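Local coordinates for protein globin (Geobacter sulfurreducens, PDB 2W31) that binds a hexacoordinated heme as the globin domain of a longer, probably membrane-bound globin-coupled sensor, and probably serves in oxygen binding, at residues Arg12-Asp15 with Glu16-Glu19. Numbering follows the deposited sequence.
Sequences RFTD and EDAE
With its CG set opposite the carbonyl carbon and beside the backbone N (chi1 -66°), D17 swings its carboxylate back over the start of its own helix, to the main chain of T14. F13 reaches forward to meet the D17 methylene: its CG stands trans to the backbone N (chi1 -177°), which carries the ring alongside the first helical turn, against D17 and A18. D17 OD2 accepts the N-H of T14 at 2.9 Å through its anti lone pair, in a nearly straight bond (167°). T14 is the N-cap of helix 15-23 and D17 lies three residues on, so this bond is the half of a capping box in which the third helical residue ties down the cap's amide. R12, the first residue beyond helix 4-11, closes that helix in a Schellman motif with positive phi, and the chain thus passes from one capped helix into the next at the N-terminal end of the globin fold. A water lies 3.0 Å from T14 OG1 and donates to D17 OD2 at 2.8 Å. K137 of helix 125-151 forms a salt bridge to the same OD2 and also hydrogen-bonds R12 O; its charge would probably favour the ionised carboxylate. D17 CB sits over one face of the F13 ring, 3.9 Å from the centroid, a CH-pi contact, while F13 CE2 approaches A18 CB at 4.2 Å. With an alanine at F13 the D17 methylene would probably lose the ring face it rests on, and a gap would open beside A18. Helical bonding starts from the cap itself, A18 N reaching T14 O at 3.1 Å and E19 N reaching D15 O at 2.9 Å.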
ATOM      1  N   ARG A  12      -9.150  10.966  -2.996  1.00 14.31           N
ATOM      2  CA  ARG A  12      -9.971  11.758  -2.077  1.00 16.02           C
ATOM      3  C   ARG A  12      -9.148  12.282  -0.884  1.00 15.80           C
ATOM      4  O   ARG A  12      -9.545  12.213   0.275  1.00 16.37           O
ATOM      5  CB  ARG A  12     -11.203  10.968  -1.620  1.00 16.63           C
ATOM      6  CG  ARG A  12     -12.117  10.646  -2.804  1.00 19.41           C
ATOM      7  CD  ARG A  12     -13.392   9.919  -2.393  1.00 21.87           C
ATOM      8  NE  ARG A  12     -14.104   9.441  -3.575  1.00 23.54           N
ATOM      9  CZ  ARG A  12     -15.192   8.689  -3.513  1.00 23.42           C
ATOM     10  NH1 ARG A  12     -15.679   8.335  -2.322  1.00 24.55           N
ATOM     11  NH2 ARG A  12     -15.778   8.291  -4.640  1.00 22.58           N
ATOM     12  N   PHE A  13      -7.975  12.808  -1.202  1.00 15.41           N
ATOM     13  CA  PHE A  13      -7.093  13.428  -0.204  1.00 16.21           C
ATOM     14  C   PHE A  13      -7.458  14.905  -0.171  1.00 17.47           C
ATOM     15  O   PHE A  13      -7.344  15.600  -1.186  1.00 19.24           O
ATOM     16  CB  PHE A  13      -5.648  13.232  -0.639  1.00 16.15           C
ATOM     17  CG  PHE A  13      -4.623  13.776   0.366  1.00 14.71           C
ATOM     18  CD1 PHE A  13      -3.977  12.926   1.251  1.00 15.57           C
ATOM     19  CD2 PHE A  13      -4.310  15.152   0.406  1.00 18.41           C
ATOM     20  CE1 PHE A  13      -3.022  13.408   2.164  1.00 14.67           C
ATOM     21  CE2 PHE A  13      -3.341  15.637   1.336  1.00 17.22           C
ATOM     22  CZ  PHE A  13      -2.705  14.759   2.207  1.00 14.45           C
ATOM     23  N   THR A  14      -7.858  15.383   0.994  1.00 17.83           N
ATOM     24  CA  THR A  14      -8.319  16.780   1.127  1.00 19.39           C
ATOM     25  C   THR A  14      -7.543  17.564   2.158  1.00 18.62           C
ATOM     26  O   THR A  14      -6.668  17.016   2.835  1.00 18.14           O
ATOM     27  CB  THR A  14      -9.754  16.827   1.610  1.00 20.27           C
ATOM     28  OG1 THR A  14      -9.848  16.273   2.929  1.00 23.85           O
ATOM     29  CG2 THR A  14     -10.671  16.057   0.643  1.00 21.11           C
ATOM     30  N   ASP A  15      -7.891  18.855   2.315  1.00 19.32           N
ATOM     31  CA  ASP A  15      -7.234  19.643   3.357  1.00 19.56           C
ATOM     32  C   ASP A  15      -7.405  19.037   4.755  1.00 18.06           C
ATOM     33  O   ASP A  15      -6.507  19.175   5.593  1.00 17.83           O
ATOM     34  CB  ASP A  15      -7.740  21.079   3.358  1.00 21.86           C
ATOM     35  CG  ASP A  15      -7.396  21.813   2.065  1.00 27.71           C
ATOM     36  OD1 ASP A  15      -6.260  21.620   1.561  1.00 34.54           O
ATOM     37  OD2 ASP A  15      -8.244  22.596   1.556  1.00 35.67           O
ATOM     38  N   GLU A  16      -8.522  18.347   5.002  1.00 17.81           N
ATOM     39  CA  GLU A  16      -8.669  17.651   6.270  1.00 17.89           C
ATOM     40  C   GLU A  16      -7.586  16.587   6.460  1.00 16.46           C
ATOM     41  O   GLU A  16      -7.067  16.441   7.556  1.00 15.74           O
ATOM     42  CB  GLU A  16     -10.023  16.963   6.447  1.00 19.68           C
ATOM     43  CG  GLU A  16     -10.377  16.872   7.956  1.00 25.81           C
ATOM     44  CD  GLU A  16     -11.217  15.665   8.426  1.00 33.26           C
ATOM     45  OE1 GLU A  16     -11.890  14.986   7.610  1.00 36.50           O
ATOM     46  OE2 GLU A  16     -11.200  15.407   9.657  1.00 37.00           O
ATOM     47  N   ASP A  17      -7.278  15.821   5.407  1.00 15.21           N
ATOM     48  CA  ASP A  17      -6.211  14.843   5.530  1.00 13.79           C
ATOM     49  C   ASP A  17      -4.867  15.542   5.804  1.00 13.33           C
ATOM     50  O   ASP A  17      -4.072  15.080   6.597  1.00 13.61           O
ATOM     51  CB  ASP A  17      -6.080  14.007   4.270  1.00 13.65           C
ATOM     52  CG  ASP A  17      -7.292  13.143   4.024  1.00 16.07           C
ATOM     53  OD1 ASP A  17      -7.501  12.188   4.789  1.00 18.56           O
ATOM     54  OD2 ASP A  17      -8.016  13.406   3.046  1.00 19.07           O
ATOM     55  N   ALA A  18      -4.601  16.644   5.107  1.00 13.30           N
ATOM     56  CA  ALA A  18      -3.323  17.368   5.341  1.00 12.71           C
ATOM     57  C   ALA A  18      -3.241  17.855   6.780  1.00 13.81           C
ATOM     58  O   ALA A  18      -2.183  17.745   7.411  1.00 14.03           O
ATOM     59  CB  ALA A  18      -3.145  18.541   4.358  1.00 13.63           C
ATOM     60  N   GLU A  19      -4.358  18.388   7.304  1.00 13.73           N
ATOM     61  CA  GLU A  19      -4.397  18.833   8.716  1.00 15.83           C
ATOM     62  C   GLU A  19      -4.147  17.679   9.693  1.00 15.52           C
ATOM     63  O   GLU A  19      -3.402  17.815  10.677  1.00 15.74           O
ATOM     64  CB  GLU A  19      -5.724  19.545   8.998  1.00 17.08           C
ATOM     65  CG  GLU A  19      -5.790  20.928   8.324  1.00 20.50           C
ATOM     66  CD  GLU A  19      -7.206  21.485   8.137  1.00 28.49           C
ATOM     67  OE1 GLU A  19      -8.140  21.048   8.847  1.00 31.63           O
ATOM     68  OE2 GLU A  19      -7.379  22.367   7.248  1.00 33.67           O
TER
HETATM   69  O   HOH W   1     -10.744  13.476   3.491  0.50 21.53           O